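Long-range contacts in probable translation initiation factor eIF-2B subunit epsilon (Schizosaccharomyces pombe, PDB 5B04), which serves as a component of the eIF2B complex, which catalyses the exchange of GDP for GTP on the gamma subunit of initiation factor eIF2: residues Ser364-Glu369 with Lys381-Asn386; Leu45-Leu50 with Asn347-Arg352. One frame throughout, in Å; residues are numbered along the deposited sequence.

Contact 1: Ser364-Glu369 with Lys381-Asn386; sequences SAFLWE and KAILAN
Phe366 and Leu367 pair in parallel with Ile383 and Leu384, one coil of the left-handed beta-helix (LbH) domain laid on the next, seventeen residues later. Three backbone hydrogen bonds hold the coils in step. Phe366 N donates to Ala382 O at 2.7 Å. Leu384 N returns a bond to Phe366 O (2.8 Å), and Trp368 N follows with one to Leu384 O. Beyond the strands, Glu369 N makes a weak bond to Asn386 OD1, and that same oxygen sits at the indole edge, close to the plane of Trp368.

Among the apolar contacts, Trp368 dominates. With CG anti to its carbonyl carbon (chi1 -61°), the indole swings across to the following coil: Trp368 CZ2 lies 3.7 Å from Ile383 CG2 near the rim of the ring, and Trp368 CE3 lies 3.6 Å from Ala385 CB. Replacing this indole with the methyl of an alanine is likely to open a gap beside Ile383 and Ala385 and to leave Tyr280 OH without its NE1 partner. Phe366 CB meets Ile383 CG1, while Leu367 and Leu384 run side by side on the other face of the sheet, Leu367 CD1 beside Leu384 CD2. At the start of the pairing, the bent aliphatic chain of Lys381 passes Ser364, Lys381 CG standing 4.0 Å from Ser364 CB.

The face carrying Phe366 and Ile383 packs against helix 277-288, where Phe366 also meets the Tyr280 ring; Leu367 and Leu384 both touch Ile373 of strand 372-373. Strand 349-350 lies on the other side of 366-367.

Contact 2: Leu45-Leu50 with Asn347-Arg352; sequences LANTPL and NTIIGR
The side-chain amide of Asn47 points its outer end at the peptide joining Ile350 to Gly351, where a loop of the nucleotidyl-transferase-like domain, just ahead of helix 50-61, leans on the flank of the left-handed beta-helix. The outer end of the amide faces the carbonyl oxygen of that peptide, with Asn47 CG 3.6 Å from Ile350 O, and it also lies near Gly351 CA, which is 3.8 Å from Asn47 CG. The torsion chi1 of -80°, with CG anti to the carbonyl carbon, carries the amide across to the coil.

Ile349 supplies the apolar half of the contact. Its CG2 branch lies 4.3 Å from Ala46 CA, next to the Asn47 amide, and its CG1 arm runs out to meet the loop backbone. Leu332 of the preceding coil touches Ala46, Asn47 and Ile349 alike, and Leu45 turns away to pack on helix 277-288. Within the loop, Leu45 N hydrogen-bonds to Thr48 O (2.9 Å), which folds the chain back on itself. The end of the Ile349 arm, CD1, reaches 3.8 Å from Leu45 O and 4.4 Å from Ala46 CB.

Overall arrangement
From the N terminus, the chain first passes through 45-50, in the nucleotidyl-transferase-like domain, and nearly three hundred residues later reaches 347-352, where contact 2 closes a very long loop that ties this domain to the beta-helix. Contact 1 opens only after that, at 364-369, and closes a short loop of a single coil at 381-386, so the two are in series and neither nest nor cross. They meet all the same: strands 349-350, 366-367 and 383-384 are consecutive in one sheet, Leu367 N lies 2.6 Å from Ile349 O in a probable hydrogen bond, and the contact centres are about 8 Å apart.

Contact 1: Ser364-Glu369 with Lys381-Asn386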
ATOM      1  N   SER I 364      45.195  25.093  -7.997  1.00 61.90           N
ATOM      2  CA  SER I 364      46.098  23.993  -7.649  1.00 63.08           C
ATOM      3  C   SER I 364      47.334  24.441  -6.868  1.00 69.16           C
ATOM      4  O   SER I 364      48.380  23.796  -6.933  1.00 61.80           O
ATOM      5  CB  SER I 364      46.533  23.243  -8.912  1.00 57.35           C
ATOM      6  OG  SER I 364      45.413  22.859  -9.690  1.00 67.26           O
ATOM      7  N   ALA I 365      47.209  25.531  -6.120  1.00 60.88           N
ATOM      8  CA  ALA I 365      48.337  26.069  -5.365  1.00 65.62           C
ATOM      9  C   ALA I 365      48.306  25.639  -3.901  1.00 66.66           C
ATOM     10  O   ALA I 365      47.378  24.959  -3.461  1.00 68.28           O
ATOM     11  CB  ALA I 365      48.358  27.586  -5.467  1.00 60.06           C
ATOM     12  N   PHE I 366      49.330  26.036  -3.153  1.00 66.24           N
ATOM     13  CA  PHE I 366      49.398  25.759  -1.722  1.00 59.12           C
ATOM     14  C   PHE I 366      49.716  27.027  -0.940  1.00 58.35           C
ATOM     15  O   PHE I 366      50.755  27.653  -1.150  1.00 64.51           O
ATOM     16  CB  PHE I 366      50.447  24.688  -1.419  1.00 54.09           C
ATOM     17  CG  PHE I 366      50.135  23.344  -2.008  1.00 46.01           C
ATOM     18  CD1 PHE I 366      50.543  23.024  -3.291  1.00 48.44           C
ATOM     19  CD2 PHE I 366      49.441  22.395  -1.275  1.00 55.53           C
ATOM     20  CE1 PHE I 366      50.261  21.787  -3.834  1.00 47.59           C
ATOM     21  CE2 PHE I 366      49.156  21.155  -1.813  1.00 61.32           C
ATOM     22  CZ  PHE I 366      49.567  20.850  -3.094  1.00 52.55           C
ATOM     23  N   LEU I 367      48.816  27.401  -0.038  1.00 58.17           N
ATOM     24  CA  LEU I 367      49.016  28.572   0.805  1.00 46.67           C
ATOM     25  C   LEU I 367      49.068  28.182   2.273  1.00 58.22           C
ATOM     26  O   LEU I 367      48.116  27.613   2.809  1.00 66.03           O
ATOM     27  CB  LEU I 367      47.904  29.599   0.583  1.00 55.76           C
ATOM     28  CG  LEU I 367      48.123  30.710  -0.444  1.00 54.18           C
ATOM     29  CD1 LEU I 367      48.426  30.152  -1.827  1.00 45.99           C
ATOM     30  CD2 LEU I 367      46.895  31.602  -0.483  1.00 71.30           C
ATOM     31  N   TRP I 368      50.182  28.490   2.924  1.00 62.93           N
ATOM     32  CA  TRP I 368      50.314  28.227   4.349  1.00 56.28           C
ATOM     33  C   TRP I 368      49.834  29.463   5.112  1.00 56.58           C
ATOM     34  O   TRP I 368      49.166  30.318   4.533  1.00 70.48           O
ATOM     35  CB  TRP I 368      51.757  27.849   4.692  1.00 52.67           C
ATOM     36  CG  TRP I 368      52.220  26.598   3.977  1.00 58.76           C
ATOM     37  CD1 TRP I 368      51.465  25.785   3.177  1.00 60.00           C
ATOM     38  CD2 TRP I 368      53.535  26.023   3.998  1.00 64.09           C
ATOM     39  NE1 TRP I 368      52.226  24.747   2.699  1.00 52.04           N
ATOM     40  CE2 TRP I 368      53.499  24.868   3.188  1.00 66.86           C
ATOM     41  CE3 TRP I 368      54.736  26.371   4.621  1.00 59.25           C
ATOM     42  CZ2 TRP I 368      54.619  24.063   2.986  1.00 61.65           C
ATOM     43  CZ3 TRP I 368      55.847  25.569   4.419  1.00 64.68           C
ATOM     44  CH2 TRP I 368      55.779  24.429   3.608  1.00 51.77           C
ATOM     45  N   GLU I 369      50.154  29.564   6.396  1.00 47.65           N
ATOM     46  CA  GLU I 369      49.561  30.610   7.231  1.00 58.64           C
ATOM     47  C   GLU I 369      50.027  32.028   6.890  1.00 66.75           C
ATOM     48  O   GLU I 369      51.149  32.237   6.431  1.00 63.49           O
ATOM     49  CB  GLU I 369      49.842  30.331   8.709  1.00 54.95           C
ATOM     50  CG  GLU I 369      49.088  29.138   9.268  1.00 61.96           C
ATOM     51  CD  GLU I 369      48.778  29.289  10.744  1.00 79.92           C
ATOM     52  OE1 GLU I 369      48.911  30.417  11.266  1.00 71.73           O
ATOM     53  OE2 GLU I 369      48.400  28.284  11.381  1.00 86.22           O
ATOM     54  N   LYS I 381      49.810  26.063  -8.975  1.00 49.76           N
ATOM     55  CA  LYS I 381      50.774  25.002  -8.676  1.00 58.25           C
ATOM     56  C   LYS I 381      52.042  25.536  -8.024  1.00 74.22           C
ATOM     57  O   LYS I 381      53.150  25.291  -8.501  1.00 73.15           O
ATOM     58  CB  LYS I 381      51.129  24.225  -9.946  1.00 66.07           C
ATOM     59  CG  LYS I 381      50.357  22.924 -10.109  1.00 85.78           C
ATOM     60  CD  LYS I 381      50.531  22.029  -8.891  1.00 79.97           C
ATOM     61  CE  LYS I 381      49.807  20.702  -9.062  1.00 89.24           C
ATOM     62  NZ  LYS I 381      50.396  19.881 -10.156  1.00 81.96           N
ATOM     63  N   ALA I 382      51.870  26.264  -6.928  1.00 71.35           N
ATOM     64  CA  ALA I 382      52.997  26.847  -6.218  1.00 57.21           C
ATOM     65  C   ALA I 382      52.792  26.773  -4.712  1.00 61.11           C
ATOM     66  O   ALA I 382      51.660  26.782  -4.229  1.00 62.58           O
ATOM     67  CB  ALA I 382      53.207  28.286  -6.655  1.00 57.25           C
ATOM     68  N   ILE I 383      53.892  26.698  -3.973  1.00 64.67           N
ATOM     69  CA  ILE I 383      53.826  26.693  -2.520  1.00 61.17           C
ATOM     70  C   ILE I 383      54.271  28.037  -1.958  1.00 54.72           C
ATOM     71  O   ILE I 383      55.370  28.512  -2.245  1.00 61.66           O
ATOM     72  CB  ILE I 383      54.692  25.574  -1.913  1.00 60.80           C
ATOM     73  CG1 ILE I 383      54.218  24.209  -2.414  1.00 58.76           C
ATOM     74  CG2 ILE I 383      54.645  25.630  -0.395  1.00 66.95           C
ATOM     75  CD1 ILE I 383      54.924  23.041  -1.763  1.00 56.68           C
ATOM     76  N   LEU I 384      53.399  28.650  -1.167  1.00 49.91           N
ATOM     77  CA  LEU I 384      53.689  29.931  -0.538  1.00 49.21           C
ATOM     78  C   LEU I 384      53.718  29.761   0.977  1.00 58.59           C
ATOM     79  O   LEU I 384      52.669  29.673   1.616  1.00 64.64           O
ATOM     80  CB  LEU I 384      52.652  30.986  -0.937  1.00 52.43           C
ATOM     81  CG  LEU I 384      52.723  31.660  -2.315  1.00 57.60           C
ATOM     82  CD1 LEU I 384      52.617  30.666  -3.467  1.00 51.69           C
ATOM     83  CD2 LEU I 384      51.642  32.724  -2.433  1.00 44.65           C
ATOM     84  N   ALA I 385      54.917  29.712   1.546  1.00 64.00           N
ATOM     85  CA  ALA I 385      55.075  29.467   2.977  1.00 59.37           C
ATOM     86  C   ALA I 385      54.545  30.625   3.821  1.00 58.48           C
ATOM     87  O   ALA I 385      53.980  31.581   3.292  1.00 56.67           O
ATOM     88  CB  ALA I 385      56.530  29.194   3.306  1.00 61.33           C
ATOM     89  N   ASN I 386      54.737  30.533   5.132  1.00 56.02           N
ATOM     90  CA  ASN I 386      54.145  31.487   6.067  1.00 61.35           C
ATOM     91  C   ASN I 386      54.557  32.938   5.832  1.00 62.68           C
ATOM     92  O   ASN I 386      55.701  33.224   5.478  1.00 55.12           O
ATOM     93  CB  ASN I 386      54.483  31.096   7.507  1.00 54.84           C
ATOM     94  CG  ASN I 386      54.085  29.673   7.835  1.00 68.52           C
ATOM     95  OD1 ASN I 386      53.375  29.023   7.070  1.00 76.11           O
ATOM     96  ND2 ASN I 386      54.531  29.183   8.985  1.00 99.94           N
TER

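Contact 2: Leu45-Leu50 with Asn347-Arg352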
ATOM      1  N   LEU I  45      50.626  19.717   5.759  1.00 65.74           N
ATOM      2  CA  LEU I  45      50.136  19.053   4.558  1.00 67.23           C
ATOM      3  C   LEU I  45      48.803  19.660   4.140  1.00 80.61           C
ATOM      4  O   LEU I  45      48.683  20.243   3.062  1.00 86.87           O
ATOM      5  CB  LEU I  45      49.991  17.550   4.789  1.00 58.08           C
ATOM      6  CG  LEU I  45      49.534  16.733   3.580  1.00 50.07           C
ATOM      7  CD1 LEU I  45      50.434  15.527   3.386  1.00 56.64           C
ATOM      8  CD2 LEU I  45      48.086  16.303   3.744  1.00 64.21           C
ATOM      9  N   ALA I  46      47.803  19.515   5.002  1.00 53.29           N
ATOM     10  CA  ALA I  46      46.507  20.144   4.790  1.00 60.76           C
ATOM     11  C   ALA I  46      46.106  20.911   6.045  1.00 61.38           C
ATOM     12  O   ALA I  46      45.222  20.482   6.788  1.00 63.05           O
ATOM     13  CB  ALA I  46      45.458  19.106   4.433  1.00 47.69           C
ATOM     14  N   ASN I  47      46.776  22.041   6.269  1.00 54.26           N
ATOM     15  CA  ASN I  47      46.610  22.844   7.481  1.00 62.19           C
ATOM     16  C   ASN I  47      46.905  22.060   8.755  1.00 63.68           C
ATOM     17  O   ASN I  47      46.363  22.362   9.820  1.00 66.56           O
ATOM     18  CB  ASN I  47      45.199  23.433   7.554  1.00 52.36           C
ATOM     19  CG  ASN I  47      45.041  24.671   6.701  1.00 49.35           C
ATOM     20  OD1 ASN I  47      45.635  24.781   5.630  1.00 51.71           O
ATOM     21  ND2 ASN I  47      44.236  25.615   7.173  1.00 57.65           N
ATOM     22  N   THR I  48      47.770  21.058   8.645  1.00 55.54           N
ATOM     23  CA  THR I  48      48.135  20.234   9.790  1.00 66.37           C
ATOM     24  C   THR I  48      49.545  19.668   9.624  1.00 68.98           C
ATOM     25  O   THR I  48      49.894  19.167   8.554  1.00 63.10           O
ATOM     26  CB  THR I  48      47.124  19.084   9.999  1.00 59.92           C
ATOM     27  OG1 THR I  48      47.649  18.142  10.943  1.00 72.35           O
ATOM     28  CG2 THR I  48      46.838  18.377   8.688  1.00 66.23           C
ATOM     29  N   PRO I  49      50.362  19.766  10.686  1.00 59.31           N
ATOM     30  CA  PRO I  49      51.761  19.324  10.708  1.00 55.55           C
ATOM     31  C   PRO I  49      51.952  17.903  10.183  1.00 63.25           C
ATOM     32  O   PRO I  49      51.154  17.013  10.476  1.00 66.77           O
ATOM     33  CB  PRO I  49      52.128  19.413  12.189  1.00 56.92           C
ATOM     34  CG  PRO I  49      51.276  20.517  12.698  1.00 51.58           C
ATOM     35  CD  PRO I  49      49.969  20.383  11.965  1.00 65.31           C
ATOM     36  N   LEU I  50      53.019  17.709   9.415  1.00 61.88           N
ATOM     37  CA  LEU I  50      53.267  16.454   8.719  1.00 50.40           C
ATOM     38  C   LEU I  50      53.511  15.286   9.671  1.00 49.02           C
ATOM     39  O   LEU I  50      53.267  14.132   9.322  1.00 52.33           O
ATOM     40  CB  LEU I  50      54.464  16.613   7.780  1.00 50.80           C
ATOM     41  CG  LEU I  50      54.489  15.732   6.534  1.00 60.27           C
ATOM     42  CD1 LEU I  50      53.218  15.932   5.732  1.00 54.41           C
ATOM     43  CD2 LEU I  50      55.709  16.057   5.695  1.00 61.88           C
ATOM     44  N   ASN I 347      41.003  24.053  -6.342  1.00 56.48           N
ATOM     45  CA  ASN I 347      41.953  22.965  -6.112  1.00 59.54           C
ATOM     46  C   ASN I 347      43.179  23.397  -5.301  1.00 63.38           C
ATOM     47  O   ASN I 347      44.244  22.793  -5.399  1.00 70.96           O
ATOM     48  CB  ASN I 347      42.393  22.356  -7.454  1.00 54.40           C
ATOM     49  CG  ASN I 347      43.059  21.000  -7.298  1.00 60.72           C
ATOM     50  OD1 ASN I 347      42.793  20.268  -6.344  1.00 65.85           O
ATOM     51  ND2 ASN I 347      43.934  20.659  -8.237  1.00 57.12           N
ATOM     52  N   THR I 348      43.025  24.436  -4.485  1.00 57.68           N
ATOM     53  CA  THR I 348      44.138  24.904  -3.662  1.00 58.17           C
ATOM     54  C   THR I 348      43.884  24.700  -2.172  1.00 57.65           C
ATOM     55  O   THR I 348      42.741  24.566  -1.735  1.00 51.66           O
ATOM     56  CB  THR I 348      44.436  26.398  -3.892  1.00 63.08           C
ATOM     57  OG1 THR I 348      43.591  27.192  -3.050  1.00 66.24           O
ATOM     58  CG2 THR I 348      44.213  26.775  -5.340  1.00 60.68           C
ATOM     59  N   ILE I 349      44.966  24.684  -1.402  1.00 61.37           N
ATOM     60  CA  ILE I 349      44.884  24.598   0.050  1.00 62.52           C
ATOM     61  C   ILE I 349      45.379  25.902   0.670  1.00 56.95           C
ATOM     62  O   ILE I 349      46.458  26.387   0.332  1.00 57.58           O
ATOM     63  CB  ILE I 349      45.703  23.412   0.593  1.00 40.50           C
ATOM     64  CG1 ILE I 349      45.118  22.091   0.094  1.00 55.42           C
ATOM     65  CG2 ILE I 349      45.734  23.434   2.112  1.00 51.70           C
ATOM     66  CD1 ILE I 349      45.951  20.878   0.445  1.00 72.26           C
ATOM     67  N   ILE I 350      44.581  26.470   1.568  1.00 54.58           N
ATOM     68  CA  ILE I 350      44.901  27.759   2.171  1.00 45.17           C
ATOM     69  C   ILE I 350      44.972  27.667   3.693  1.00 53.71           C
ATOM     70  O   ILE I 350      44.038  27.198   4.340  1.00 57.43           O
ATOM     71  CB  ILE I 350      43.867  28.827   1.777  1.00 53.47           C
ATOM     72  CG1 ILE I 350      43.817  28.977   0.255  1.00 54.16           C
ATOM     73  CG2 ILE I 350      44.194  30.158   2.435  1.00 53.89           C
ATOM     74  CD1 ILE I 350      42.717  29.889  -0.233  1.00 58.47           C
ATOM     75  N   GLY I 351      46.085  28.125   4.257  1.00 54.18           N
ATOM     76  CA  GLY I 351      46.288  28.076   5.693  1.00 53.26           C
ATOM     77  C   GLY I 351      45.464  29.095   6.458  1.00 57.86           C
ATOM     78  O   GLY I 351      44.646  29.811   5.883  1.00 52.64           O
ATOM     79  N   ARG I 352      45.686  29.154   7.768  1.00 66.33           N
ATOM     80  CA  ARG I 352      44.972  30.082   8.637  1.00 58.40           C
ATOM     81  C   ARG I 352      45.349  31.535   8.365  1.00 70.52           C
ATOM     82  O   ARG I 352      46.488  31.834   8.001  1.00 78.37           O
ATOM     83  CB  ARG I 352      45.249  29.755  10.108  1.00 58.81           C
ATOM     84  CG  ARG I 352      44.603  28.477  10.618  1.00 53.39           C
ATOM     85  CD  ARG I 352      43.410  28.795  11.506  1.00 57.80           C
ATOM     86  NE  ARG I 352      42.936  27.625  12.241  1.00 67.59           N
ATOM     87  CZ  ARG I 352      43.317  27.316  13.477  1.00 62.60           C
ATOM     88  NH1 ARG I 352      44.181  28.090  14.119  1.00 66.36           N
ATOM     89  NH2 ARG I 352      42.835  26.233  14.071  1.00 67.01           N
TER